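Local structure of probable zinc protease PqqL (Escherichia coli, 6OFT) at residues M59-T64 with L81-D86; E74-M79 with M114-E119; R157-A162 with H241-I246; V266-N269 with S273-E276; W432-N437 with K444-A449. The protein probably acts, as the whole protein of which this chain is the first half, as a periplasmic zinc-dependent endopeptidase of the M16 family. All blocks are in the same frame, centred on the assembly; numbering follows the deposited sequence.

Contact 1. Residues M59-T64 with L81-D86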
# COMPACT_ATOMS: atom_id res chain seq x y z
N MET A 59 -7.28 3.76 21.57
CA MET A 59 -8.22 3.56 22.67
C MET A 59 -8.68 2.11 22.84
O MET A 59 -9.25 1.79 23.89
CB MET A 59 -9.43 4.52 22.57
CG MET A 59 -9.11 5.99 22.85
SD MET A 59 -8.13 6.37 24.33
CE MET A 59 -9.13 5.52 25.64
N MET A 60 -8.42 1.22 21.86
CA MET A 60 -8.82 -0.19 21.96
C MET A 60 -7.97 -0.93 23.00
O MET A 60 -8.43 -1.89 23.62
CB MET A 60 -8.75 -0.90 20.59
CG MET A 60 -9.78 -0.41 19.58
SD MET A 60 -11.51 -0.39 20.13
CE MET A 60 -11.71 1.35 20.41
N PHE A 61 -6.77 -0.43 23.24
CA PHE A 61 -5.82 -1.00 24.19
C PHE A 61 -5.89 -0.31 25.55
O PHE A 61 -5.04 -0.58 26.40
CB PHE A 61 -4.39 -0.94 23.60
CG PHE A 61 -4.29 -1.62 22.26
CD1 PHE A 61 -4.10 -3.00 22.17
CD2 PHE A 61 -4.42 -0.89 21.08
CE1 PHE A 61 -4.01 -3.63 20.93
CE2 PHE A 61 -4.36 -1.53 19.84
CZ PHE A 61 -4.16 -2.89 19.77
N ASN A 62 -6.89 0.56 25.78
CA ASN A 62 -6.96 1.28 27.04
C ASN A 62 -8.31 1.17 27.78
O ASN A 62 -8.59 1.98 28.67
CB ASN A 62 -6.54 2.75 26.84
CG ASN A 62 -5.08 2.87 26.52
OD1 ASN A 62 -4.21 2.77 27.40
ND2 ASN A 62 -4.76 3.03 25.25
N GLY A 63 -9.09 0.15 27.49
CA GLY A 63 -10.34 -0.08 28.20
C GLY A 63 -11.51 -0.61 27.41
O GLY A 63 -11.94 -0.01 26.43
N THR A 64 -12.05 -1.73 27.87
CA THR A 64 -13.27 -2.34 27.33
C THR A 64 -14.15 -2.63 28.55
O THR A 64 -13.67 -2.47 29.68
CB THR A 64 -13.02 -3.60 26.46
OG1 THR A 64 -12.71 -4.72 27.29
CG2 THR A 64 -11.97 -3.40 25.35
N LEU A 81 1.94 -12.64 25.02
CA LEU A 81 1.73 -11.83 23.83
C LEU A 81 2.01 -10.36 24.14
O LEU A 81 1.44 -9.80 25.07
CB LEU A 81 0.31 -12.09 23.26
CG LEU A 81 0.00 -13.57 22.97
CD1 LEU A 81 -1.50 -13.80 22.67
CD2 LEU A 81 0.86 -14.12 21.82
N ARG A 82 2.97 -9.78 23.42
CA ARG A 82 3.47 -8.44 23.68
C ARG A 82 3.10 -7.43 22.61
O ARG A 82 3.23 -7.72 21.43
CB ARG A 82 5.00 -8.49 23.87
CG ARG A 82 5.65 -7.17 24.28
CD ARG A 82 6.90 -7.42 25.08
NE ARG A 82 6.59 -7.80 26.46
CZ ARG A 82 7.48 -8.24 27.33
NH1 ARG A 82 8.76 -8.35 26.99
NH2 ARG A 82 7.11 -8.56 28.56
N PHE A 83 2.65 -6.25 23.05
CA PHE A 83 2.30 -5.14 22.17
C PHE A 83 3.57 -4.70 21.44
O PHE A 83 4.64 -4.57 22.06
CB PHE A 83 1.69 -3.97 22.98
CG PHE A 83 1.23 -2.84 22.09
CD1 PHE A 83 0.05 -2.93 21.37
CD2 PHE A 83 2.02 -1.70 21.93
CE1 PHE A 83 -0.35 -1.90 20.51
CE2 PHE A 83 1.61 -0.67 21.09
CZ PHE A 83 0.43 -0.78 20.38
N GLY A 84 3.46 -4.52 20.13
CA GLY A 84 4.59 -4.15 19.27
C GLY A 84 5.33 -5.35 18.72
O GLY A 84 6.18 -5.19 17.84
N ARG A 85 5.03 -6.57 19.23
CA ARG A 85 5.64 -7.82 18.81
C ARG A 85 4.60 -8.82 18.27
O ARG A 85 4.66 -9.19 17.10
CB ARG A 85 6.45 -8.43 19.97
CG ARG A 85 7.20 -9.74 19.62
CD ARG A 85 7.91 -10.32 20.83
NE ARG A 85 6.97 -10.92 21.79
CZ ARG A 85 7.24 -11.16 23.06
NH1 ARG A 85 8.42 -10.81 23.57
NH2 ARG A 85 6.33 -11.72 23.84
N ASP A 86 3.66 -9.27 19.12
CA ASP A 86 2.61 -10.25 18.77
C ASP A 86 1.27 -9.56 18.55
O ASP A 86 0.40 -10.10 17.84
CB ASP A 86 2.45 -11.29 19.88
CG ASP A 86 3.76 -11.86 20.36
OD1 ASP A 86 4.34 -12.68 19.62
OD2 ASP A 86 4.23 -11.45 21.44
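Just after the helix that carries the inverted zinc motif HxxEH of M16 peptidases, Phe61 meets Phe83 in an edge-to-face aromatic pair. Phe83 gives its edge and Phe61 its face. Atom CE1 of Phe83 sits over the centre of the Phe61 ring, and its nearest ring atom is Phe61 CZ at 4.0 Å. The centroids lie 5.1 Å apart and the planes are inclined at 64°. The two side chains cross at about a right angle. Phe83 reaches across because its CG is anti to the backbone N (chi1 -176°).

The motif helix 52-59 holds His54, Glu57 and His58. The two histidines are predicted zinc ligands and Glu57 the predicted proton acceptor. Phe61 follows in a type I turn, Met59 to Asn62, and its side chain is about 5 Å from that of Glu57. Its ring also packs on Ile73, Val87 and Ala89 and meets the ring of Trp120.

The loop carrying Phe83 is pinned by Asp86. Its OD2 accepts a hydrogen bond from Arg82 N at 2.9 Å, on the anti lone pair. Arg85 NE forms a salt bridge to the same OD2 at 2.8 Å, approaching on the syn side but out of the carboxylate plane.

Contact 2. Residues E74-M79 with M114-E119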
# COMPACT_ATOMS: atom_id res chain seq x y z
N GLU A 74 -2.59 -6.53 29.99
CA GLU A 74 -2.24 -7.49 31.04
C GLU A 74 -2.74 -8.88 30.68
O GLU A 74 -2.07 -9.86 31.01
CB GLU A 74 -2.81 -7.06 32.42
CG GLU A 74 -2.13 -5.84 33.02
CD GLU A 74 -2.76 -5.21 34.25
OE1 GLU A 74 -3.59 -5.87 34.91
OE2 GLU A 74 -2.42 -4.04 34.56
N THR A 75 -3.91 -8.98 29.99
CA THR A 75 -4.44 -10.28 29.56
C THR A 75 -3.54 -10.85 28.46
O THR A 75 -3.19 -12.03 28.52
CB THR A 75 -5.92 -10.17 29.16
OG1 THR A 75 -6.67 -9.66 30.26
CG2 THR A 75 -6.51 -11.52 28.73
N PHE A 76 -3.16 -10.02 27.47
CA PHE A 76 -2.26 -10.48 26.39
C PHE A 76 -0.92 -10.91 26.98
O PHE A 76 -0.44 -11.98 26.63
CB PHE A 76 -2.05 -9.38 25.33
CG PHE A 76 -3.15 -9.25 24.30
CD1 PHE A 76 -3.51 -10.34 23.51
CD2 PHE A 76 -3.77 -8.03 24.08
CE1 PHE A 76 -4.51 -10.21 22.53
CE2 PHE A 76 -4.77 -7.91 23.10
CZ PHE A 76 -5.11 -8.99 22.32
N GLU A 77 -0.35 -10.11 27.89
CA GLU A 77 0.92 -10.40 28.58
C GLU A 77 0.90 -11.75 29.33
O GLU A 77 1.89 -12.48 29.29
CB GLU A 77 1.35 -9.24 29.49
CG GLU A 77 1.99 -8.07 28.74
CD GLU A 77 3.44 -8.21 28.28
OE1 GLU A 77 4.19 -9.02 28.86
OE2 GLU A 77 3.82 -7.48 27.33
N SER A 78 -0.25 -12.12 29.95
CA SER A 78 -0.43 -13.40 30.68
C SER A 78 -0.43 -14.63 29.74
O SER A 78 -0.35 -15.77 30.21
CB SER A 78 -1.71 -13.37 31.52
OG SER A 78 -2.86 -13.56 30.72
N MET A 79 -0.54 -14.39 28.43
CA MET A 79 -0.52 -15.43 27.39
C MET A 79 0.78 -15.32 26.58
O MET A 79 0.92 -15.96 25.55
CB MET A 79 -1.75 -15.30 26.47
CG MET A 79 -3.09 -15.42 27.21
SD MET A 79 -4.49 -15.41 26.05
CE MET A 79 -4.52 -13.66 25.57
N MET A 114 -10.07 -14.20 21.03
CA MET A 114 -11.35 -13.99 20.33
C MET A 114 -12.33 -13.15 21.18
O MET A 114 -13.07 -12.34 20.63
CB MET A 114 -12.00 -15.33 19.98
CG MET A 114 -11.32 -16.06 18.83
SD MET A 114 -11.08 -15.09 17.32
CE MET A 114 -12.77 -14.75 16.84
N ALA A 115 -12.31 -13.35 22.51
CA ALA A 115 -13.16 -12.62 23.46
C ALA A 115 -12.76 -11.13 23.49
O ALA A 115 -13.64 -10.27 23.52
CB ALA A 115 -13.05 -13.23 24.84
N ILE A 116 -11.43 -10.84 23.39
CA ILE A 116 -10.89 -9.48 23.30
C ILE A 116 -11.34 -8.84 21.97
O ILE A 116 -11.73 -7.68 21.97
CB ILE A 116 -9.34 -9.45 23.50
CG1 ILE A 116 -8.96 -9.83 24.96
CG2 ILE A 116 -8.76 -8.08 23.12
CD1 ILE A 116 -7.50 -10.12 25.21
N PHE A 117 -11.30 -9.59 20.85
CA PHE A 117 -11.74 -9.08 19.54
C PHE A 117 -13.22 -8.70 19.56
O PHE A 117 -13.61 -7.68 18.99
CB PHE A 117 -11.45 -10.07 18.39
CG PHE A 117 -10.07 -9.97 17.77
CD1 PHE A 117 -9.70 -8.87 17.02
CD2 PHE A 117 -9.16 -11.02 17.89
CE1 PHE A 117 -8.44 -8.80 16.41
CE2 PHE A 117 -7.91 -10.96 17.28
CZ PHE A 117 -7.55 -9.85 16.55
N SER A 118 -14.05 -9.53 20.23
CA SER A 118 -15.49 -9.29 20.38
C SER A 118 -15.78 -7.93 21.08
O SER A 118 -16.66 -7.19 20.64
CB SER A 118 -16.13 -10.43 21.14
OG SER A 118 -17.54 -10.33 21.07
N GLU A 119 -14.99 -7.58 22.10
CA GLU A 119 -15.10 -6.33 22.84
C GLU A 119 -14.49 -5.14 22.11
O GLU A 119 -14.96 -4.03 22.29
CB GLU A 119 -14.54 -6.46 24.26
CG GLU A 119 -15.27 -7.53 25.03
CD GLU A 119 -15.71 -7.13 26.42
OE1 GLU A 119 -15.12 -6.18 26.99
OE2 GLU A 119 -16.65 -7.77 26.94
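Ile116 carries this contact between helices 71-77 and 107-122, and it meets Thr75 and Phe76 from the other helix. Its CB bond points toward helix 71-77. There the side chain divides into two arms. The short arm is CG2. It lies by the far end of the Phe76 ring, 3.8 Å from Phe76 CZ, with Phe76 CE2 slightly farther off. The long arm runs through CG1, anti to the carbonyl carbon (chi1 -68°), and on to CD1 in an extended course (chi2 168°). This carries the methyl CD1 over one face of the Phe76 ring. CD1 is 4.0 Å from the ring centroid and 14° off the ring normal, a CH-pi contact. The same CD1 also touches Thr75 CG2 at 3.9 Å. Thr75 and Ile116 lie alongside each other, pointing opposite ways.

Thr75 gives its methyl to this contact. Its hydroxyl OG1 is hydrogen-bonded instead to the backbone O of Lys71, one turn earlier in its own helix. Ser78 OG donates to Thr75 O at 2.7 Å. Trp67 and Gln112 also pack on Thr75. Both helices belong to the M16 peptidase domain with the predicted zinc site, though the side chain of Phe76 is about 12 Å from that of Glu57.

No hydrogen bond crosses between the two segments. The join is made by one methyl over an aromatic face and against a threonine methyl, and another beside the ring's far end, so it rests on shape and on dispersion and hydrophobic forces.

Contact 3. Residues R157-A162 with H241-I246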
# COMPACT_ATOMS: atom_id res chain seq x y z
N ARG A 157 4.12 15.50 -1.18
CA ARG A 157 2.69 15.39 -0.91
C ARG A 157 1.79 16.29 -1.75
O ARG A 157 0.87 15.72 -2.36
CB ARG A 157 2.40 15.61 0.58
CG ARG A 157 1.35 14.70 1.10
CD ARG A 157 1.24 14.74 2.60
NE ARG A 157 0.14 13.88 3.02
CZ ARG A 157 -1.11 14.28 3.09
NH1 ARG A 157 -1.43 15.54 2.82
NH2 ARG A 157 -2.07 13.43 3.43
N PRO A 158 1.97 17.64 -1.83
CA PRO A 158 1.04 18.46 -2.64
C PRO A 158 1.03 18.12 -4.12
O PRO A 158 0.02 18.30 -4.79
CB PRO A 158 1.52 19.89 -2.38
CG PRO A 158 2.28 19.81 -1.10
CD PRO A 158 2.97 18.51 -1.17
N PHE A 159 2.18 17.65 -4.64
CA PHE A 159 2.37 17.26 -6.03
C PHE A 159 1.70 15.91 -6.29
O PHE A 159 0.88 15.78 -7.20
CB PHE A 159 3.87 17.21 -6.39
CG PHE A 159 4.60 18.52 -6.22
CD1 PHE A 159 5.11 18.90 -4.98
CD2 PHE A 159 4.75 19.40 -7.29
CE1 PHE A 159 5.75 20.14 -4.81
CE2 PHE A 159 5.38 20.64 -7.12
CZ PHE A 159 5.88 21.00 -5.88
N LEU A 160 2.05 14.94 -5.45
CA LEU A 160 1.57 13.56 -5.55
C LEU A 160 0.07 13.42 -5.27
O LEU A 160 -0.61 12.69 -5.99
CB LEU A 160 2.40 12.69 -4.59
CG LEU A 160 2.47 11.17 -4.82
CD1 LEU A 160 2.99 10.82 -6.21
CD2 LEU A 160 3.39 10.54 -3.79
N LEU A 161 -0.45 14.11 -4.23
CA LEU A 161 -1.84 13.94 -3.82
C LEU A 161 -2.79 15.08 -4.24
O LEU A 161 -3.86 15.22 -3.65
CB LEU A 161 -1.93 13.70 -2.30
CG LEU A 161 -1.02 12.62 -1.65
CD1 LEU A 161 -1.39 12.41 -0.21
CD2 LEU A 161 -1.09 11.29 -2.40
N ALA A 162 -2.43 15.86 -5.28
CA ALA A 162 -3.32 16.93 -5.76
C ALA A 162 -4.71 16.35 -6.11
O ALA A 162 -4.79 15.27 -6.71
CB ALA A 162 -2.72 17.60 -6.98
N HIS A 241 -1.48 19.88 -15.59
CA HIS A 241 -0.41 20.85 -15.47
C HIS A 241 0.86 20.13 -15.11
O HIS A 241 0.84 19.22 -14.27
CB HIS A 241 -0.73 21.86 -14.35
CG HIS A 241 -1.90 22.75 -14.64
ND1 HIS A 241 -3.10 22.62 -13.95
CD2 HIS A 241 -2.02 23.75 -15.55
CE1 HIS A 241 -3.91 23.54 -14.46
NE2 HIS A 241 -3.30 24.24 -15.42
N LEU A 242 1.93 20.51 -15.75
CA LEU A 242 3.27 19.95 -15.47
C LEU A 242 3.89 20.73 -14.31
O LEU A 242 4.03 21.94 -14.46
CB LEU A 242 4.12 20.09 -16.73
CG LEU A 242 5.53 19.53 -16.61
CD1 LEU A 242 5.50 18.06 -16.23
CD2 LEU A 242 6.33 19.76 -17.88
N ARG A 243 4.28 20.07 -13.25
CA ARG A 243 4.88 20.73 -12.09
C ARG A 243 6.34 20.37 -11.92
O ARG A 243 6.82 19.42 -12.53
CB ARG A 243 4.10 20.43 -10.80
CG ARG A 243 2.68 20.96 -10.80
CD ARG A 243 1.80 19.88 -10.26
NE ARG A 243 1.12 19.18 -11.34
CZ ARG A 243 0.59 17.97 -11.24
NH1 ARG A 243 0.67 17.29 -10.11
NH2 ARG A 243 -0.01 17.42 -12.28
N PHE A 244 7.05 21.15 -11.09
CA PHE A 244 8.48 20.96 -10.86
C PHE A 244 8.78 21.14 -9.39
O PHE A 244 8.28 22.08 -8.78
CB PHE A 244 9.31 21.97 -11.68
CG PHE A 244 9.27 21.76 -13.17
CD1 PHE A 244 8.26 22.32 -13.94
CD2 PHE A 244 10.27 21.05 -13.82
CE1 PHE A 244 8.21 22.11 -15.32
CE2 PHE A 244 10.23 20.85 -15.20
CZ PHE A 244 9.20 21.38 -15.94
N ASN A 245 9.62 20.26 -8.82
CA ASN A 245 10.00 20.34 -7.41
C ASN A 245 11.45 19.93 -7.17
O ASN A 245 11.98 19.06 -7.86
CB ASN A 245 9.09 19.44 -6.55
CG ASN A 245 9.15 19.74 -5.07
OD1 ASN A 245 9.54 20.83 -4.65
ND2 ASN A 245 8.78 18.80 -4.24
N ILE A 246 12.09 20.57 -6.18
CA ILE A 246 13.43 20.21 -5.75
C ILE A 246 13.32 19.99 -4.25
O ILE A 246 12.82 20.87 -3.54
CB ILE A 246 14.57 21.21 -6.14
CG1 ILE A 246 14.68 21.39 -7.68
CG2 ILE A 246 15.93 20.77 -5.54
CD1 ILE A 246 15.49 22.73 -8.11
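Stacking comes first: the Phe159 ring lies against the side chain of Asn245, with ring and amide planes only 16° apart. Asn245 CB is over the ring face in a CH-pi contact, 3.9 Å from the centroid and 21° off the normal. The amide continues along the ring, and Asn245 ND2 comes to 3.4 Å from Phe159 CE1. Asn245 CG is anti to the backbone N (chi1 -164°), which lays the amide along the ring.

At the edge, Arg243 CB meets Phe159 CD2 at 3.7 Å, in the plane of the ring. The carbonyl oxygen Phe244 O approaches Phe159 CE2 at a slant, at 3.6 Å.

The pairing joins the end of helix 148-160, in the M16 peptidase domain, to strand 242-248, an outermost strand of the five-stranded sheet. That strand lies in the M16 inactive-domain range, so the contact bridges the two.

Polar bonds hold Arg243, whose bent chain brings the guanidinium back to the His241 carbonyl. Its NE and NH2 both donate to His241 O, at 2.9 Å and 2.8 Å, in a side-on grip. The guanidinium also forms salt bridges to Asp429 and Glu239. Its NH1 lies 3.3 Å from Phe159 O.

Contact 4. Residues V266-N269 with S273-E276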
# COMPACT_ATOMS: atom_id res chain seq x y z
N VAL A 266 -6.82 0.81 -11.93
CA VAL A 266 -7.89 -0.16 -12.12
C VAL A 266 -7.77 -1.28 -11.10
O VAL A 266 -6.66 -1.70 -10.72
CB VAL A 266 -8.06 -0.68 -13.59
CG1 VAL A 266 -7.11 -1.85 -13.92
CG2 VAL A 266 -9.51 -1.04 -13.90
N GLN A 267 -8.91 -1.70 -10.58
CA GLN A 267 -9.01 -2.80 -9.63
C GLN A 267 -9.01 -4.08 -10.47
O GLN A 267 -9.77 -4.16 -11.44
CB GLN A 267 -10.32 -2.68 -8.84
CG GLN A 267 -10.47 -1.38 -8.07
CD GLN A 267 -9.80 -1.43 -6.72
OE1 GLN A 267 -8.57 -1.35 -6.60
NE2 GLN A 267 -10.61 -1.56 -5.68
N VAL A 268 -8.15 -5.06 -10.15
CA VAL A 268 -8.09 -6.32 -10.89
C VAL A 268 -9.22 -7.25 -10.40
O VAL A 268 -9.09 -7.91 -9.36
CB VAL A 268 -6.68 -6.98 -10.89
CG1 VAL A 268 -6.68 -8.32 -11.64
CG2 VAL A 268 -5.63 -6.05 -11.48
N ASN A 269 -10.34 -7.28 -11.14
CA ASN A 269 -11.48 -8.14 -10.81
C ASN A 269 -11.99 -8.97 -12.01
O ASN A 269 -12.89 -9.79 -11.84
CB ASN A 269 -12.63 -7.36 -10.12
CG ASN A 269 -13.08 -6.11 -10.83
OD1 ASN A 269 -13.39 -6.11 -12.03
ND2 ASN A 269 -13.13 -5.01 -10.10
N SER A 273 -9.18 -6.07 -16.84
CA SER A 273 -8.43 -5.30 -15.83
C SER A 273 -7.14 -6.01 -15.39
O SER A 273 -6.18 -5.34 -15.03
CB SER A 273 -9.33 -4.90 -14.66
OG SER A 273 -9.88 -6.01 -13.98
N PHE A 274 -7.09 -7.35 -15.51
CA PHE A 274 -5.87 -8.12 -15.24
C PHE A 274 -4.81 -7.72 -16.29
O PHE A 274 -3.65 -7.53 -15.94
CB PHE A 274 -6.13 -9.65 -15.30
CG PHE A 274 -4.92 -10.52 -15.01
CD1 PHE A 274 -4.03 -10.87 -16.02
CD2 PHE A 274 -4.67 -10.98 -13.72
CE1 PHE A 274 -2.92 -11.67 -15.75
CE2 PHE A 274 -3.55 -11.77 -13.45
CZ PHE A 274 -2.68 -12.12 -14.46
N ILE A 275 -5.22 -7.61 -17.57
CA ILE A 275 -4.35 -7.24 -18.69
C ILE A 275 -3.85 -5.80 -18.54
O ILE A 275 -2.66 -5.56 -18.73
CB ILE A 275 -5.02 -7.49 -20.08
CG1 ILE A 275 -5.20 -9.00 -20.35
CG2 ILE A 275 -4.22 -6.83 -21.23
CD1 ILE A 275 -6.32 -9.33 -21.34
N GLU A 276 -4.76 -4.86 -18.21
CA GLU A 276 -4.43 -3.43 -18.01
C GLU A 276 -3.33 -3.27 -16.95
O GLU A 276 -2.36 -2.56 -17.20
CB GLU A 276 -5.68 -2.62 -17.65
CG GLU A 276 -5.41 -1.17 -17.26
CD GLU A 276 -5.95 -0.10 -18.20
OE1 GLU A 276 -7.05 -0.30 -18.76
OE2 GLU A 276 -5.28 0.94 -18.35
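Ser273 OG is the polar centre of this contact and accepts a hydrogen bond from the backbone N-H of Asn269. The bond is 3.1 Å long from Asn269 N to Ser273 OG, with an N-H...O angle of 155°. The Gln267 carbonyl O is also 3.1 Å from Ser273 OG. The hydroxyl is placed by its torsion: OG stands between the backbone N and the carbonyl carbon (chi1 60°). This puts OG near both Gln267 O and Asn269 N.

Two valines pack on either side of Gln267 in the sequence. Val266 CG1 touches Ser273 CB at 3.8 Å and Glu276 CG at 3.8 Å, so it spans one turn of the helix. Val268 CG1 meets Phe274 CA at 3.7 Å and Phe274 CD2 at 3.9 Å. Its other methyl, CG2, lies 3.7 Å from Ser273 O. The side chains of Val268 and Phe274 pass at a slant.

Farther out, Asp270 positions the serine: its OD1 is hydrogen-bonded to Ser273 OG, so the hydroxyl is tied to both a backbone N-H and a carboxylate. Leu3, near the N terminus, packs on Val268 and shares a backbone hydrogen bond with Asn269. Phe274 is packed by Leu404, Ser405 and Leu408 of helix 398-408.

The whole is a tight strand-to-helix connection, in which the loop after strand 256-264 folds onto the first turns of the long helix 271-296. It lies within the range of the M16 inactive-domain family, away from the predicted zinc site.

Contact 5. Residues W432-N437 with K444-A449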
# COMPACT_ATOMS: atom_id res chain seq x y z
N TRP A 432 8.13 16.85 -12.45
CA TRP A 432 9.58 16.59 -12.39
C TRP A 432 10.05 16.79 -10.95
O TRP A 432 9.61 17.73 -10.34
CB TRP A 432 10.36 17.51 -13.32
CG TRP A 432 10.27 17.10 -14.75
CD1 TRP A 432 9.42 17.60 -15.67
CD2 TRP A 432 11.03 16.08 -15.40
NE1 TRP A 432 9.61 16.96 -16.86
CE2 TRP A 432 10.58 16.02 -16.72
CE3 TRP A 432 12.04 15.21 -15.00
CZ2 TRP A 432 11.10 15.13 -17.65
CZ3 TRP A 432 12.56 14.34 -15.92
CH2 TRP A 432 12.09 14.29 -17.22
N GLU A 433 10.91 15.94 -10.47
CA GLU A 433 11.40 16.09 -9.12
C GLU A 433 12.89 15.77 -8.99
O GLU A 433 13.34 14.74 -9.48
CB GLU A 433 10.59 15.20 -8.17
CG GLU A 433 10.93 15.36 -6.70
CD GLU A 433 10.43 14.17 -5.92
OE1 GLU A 433 9.26 14.20 -5.48
OE2 GLU A 433 11.19 13.18 -5.78
N GLN A 434 13.62 16.63 -8.30
CA GLN A 434 15.03 16.43 -8.00
C GLN A 434 15.22 16.38 -6.50
O GLN A 434 14.55 17.11 -5.78
CB GLN A 434 15.92 17.50 -8.63
CG GLN A 434 16.22 17.21 -10.10
CD GLN A 434 16.78 18.40 -10.82
OE1 GLN A 434 17.92 18.39 -11.29
NE2 GLN A 434 15.99 19.45 -10.93
N MET A 435 16.14 15.54 -6.05
CA MET A 435 16.46 15.39 -4.63
C MET A 435 17.92 15.74 -4.45
O MET A 435 18.76 15.24 -5.19
CB MET A 435 16.13 13.98 -4.15
CG MET A 435 14.65 13.76 -3.96
SD MET A 435 14.18 12.08 -3.52
CE MET A 435 14.87 11.97 -1.81
N VAL A 436 18.20 16.69 -3.54
CA VAL A 436 19.54 17.20 -3.25
C VAL A 436 19.82 17.16 -1.73
O VAL A 436 18.89 17.36 -0.94
CB VAL A 436 19.86 18.58 -3.89
CG1 VAL A 436 19.88 18.47 -5.41
CG2 VAL A 436 18.90 19.67 -3.44
N ASN A 437 21.07 16.84 -1.34
CA ASN A 437 21.41 16.73 0.09
C ASN A 437 22.58 17.61 0.54
O ASN A 437 23.00 17.54 1.69
CB ASN A 437 21.62 15.26 0.49
CG ASN A 437 22.71 14.51 -0.26
OD1 ASN A 437 23.54 15.08 -0.97
ND2 ASN A 437 22.71 13.20 -0.09
N LYS A 444 23.87 22.33 -8.60
CA LYS A 444 23.91 21.51 -9.82
C LYS A 444 22.53 21.08 -10.34
O LYS A 444 22.42 20.74 -11.52
CB LYS A 444 24.83 20.29 -9.63
CG LYS A 444 26.29 20.67 -9.90
CD LYS A 444 27.28 19.57 -9.57
CE LYS A 444 28.70 19.99 -9.85
NZ LYS A 444 29.65 18.87 -9.63
N ALA A 445 21.48 21.14 -9.49
CA ALA A 445 20.12 20.78 -9.87
C ALA A 445 19.62 21.62 -11.06
O ALA A 445 19.90 22.82 -11.13
CB ALA A 445 19.17 20.92 -8.68
N LEU A 446 18.95 20.97 -12.01
CA LEU A 446 18.45 21.66 -13.20
C LEU A 446 17.20 22.45 -12.87
O LEU A 446 16.32 21.94 -12.17
CB LEU A 446 18.14 20.64 -14.33
CG LEU A 446 19.30 20.12 -15.21
CD1 LEU A 446 20.21 19.14 -14.45
CD2 LEU A 446 18.75 19.39 -16.42
N SER A 447 17.10 23.69 -13.38
CA SER A 447 15.90 24.51 -13.21
C SER A 447 14.87 23.99 -14.25
O SER A 447 15.27 23.28 -15.18
CB SER A 447 16.23 25.98 -13.46
OG SER A 447 17.13 26.48 -12.48
N PRO A 448 13.55 24.31 -14.14
CA PRO A 448 12.57 23.75 -15.10
C PRO A 448 12.81 24.02 -16.59
O PRO A 448 12.44 23.18 -17.42
CB PRO A 448 11.25 24.37 -14.64
CG PRO A 448 11.46 24.65 -13.20
CD PRO A 448 12.87 25.07 -13.07
N ALA A 449 13.40 25.19 -16.95
CA ALA A 449 13.65 25.50 -18.36
C ALA A 449 14.74 24.60 -18.94
O ALA A 449 14.63 24.16 -20.08
CB ALA A 449 14.02 26.97 -18.53
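Gln434 reaches from strand 430-436, in the five-stranded mixed sheet, to grip the backbone of Leu446 in the linker between helices 439-444 and 448-459. Its amide uses both ends on one residue. OE1 accepts a hydrogen bond from Leu446 N at 2.9 Å, and NE2 donates to Leu446 O at 2.8 Å. The angles at hydrogen are 158° and 161°. Both bonds lie in the plane of the accepting carbonyl, on a lone pair. Leu446 O is also in the plane of the Gln434 amide, so amide and linker face each other much as two strand backbones would. The two bonds fix the rotation of the amide.

The side chain reaches this far because it is extended beyond CG (chi2 165°). At the tip, Gln434 OE1 also lies 3.5 Å from Ala445 CA. The side chain of Leu446 runs beside the amide, with CB 3.8 Å from Gln434 OE1.

Ile451 of helix 448-459 touches both Gln434 and Leu446. Leu446 also packs on Gln332 and Ala335 of helix 331-348. Strand 430-436 is itself bonded to strand 242-248, where Gln434 pairs through its backbone with Asn245 and Ile247.

Two residues along the strand from Gln434, Val436 points its side chain toward the linker too. Its CG1 meets the methyl CB of Ala445 at 4.1 Å.

From the N terminus, contact 1 closes the loop around helix 71-77. Contact 2 starts on that helix and ends on helix 107-122, so the two cross along the chain. They also touch, through a salt bridge from Arg82 to Glu77 and a probable hydrogen bond between Thr64 and Glu119. Contact 3 follows in series and ties the end of helix 148-160 to the five-stranded sheet. Contact 4 closes a short turn at the start of helix 271-296, well apart from the others. Contact 5 closes the loop over helix 439-444, tying strand 430-436 to the linker before helix 448-459. Contacts 3 and 5 meet on neighbouring strands, where Phe244 packs on Trp432 and Pro448.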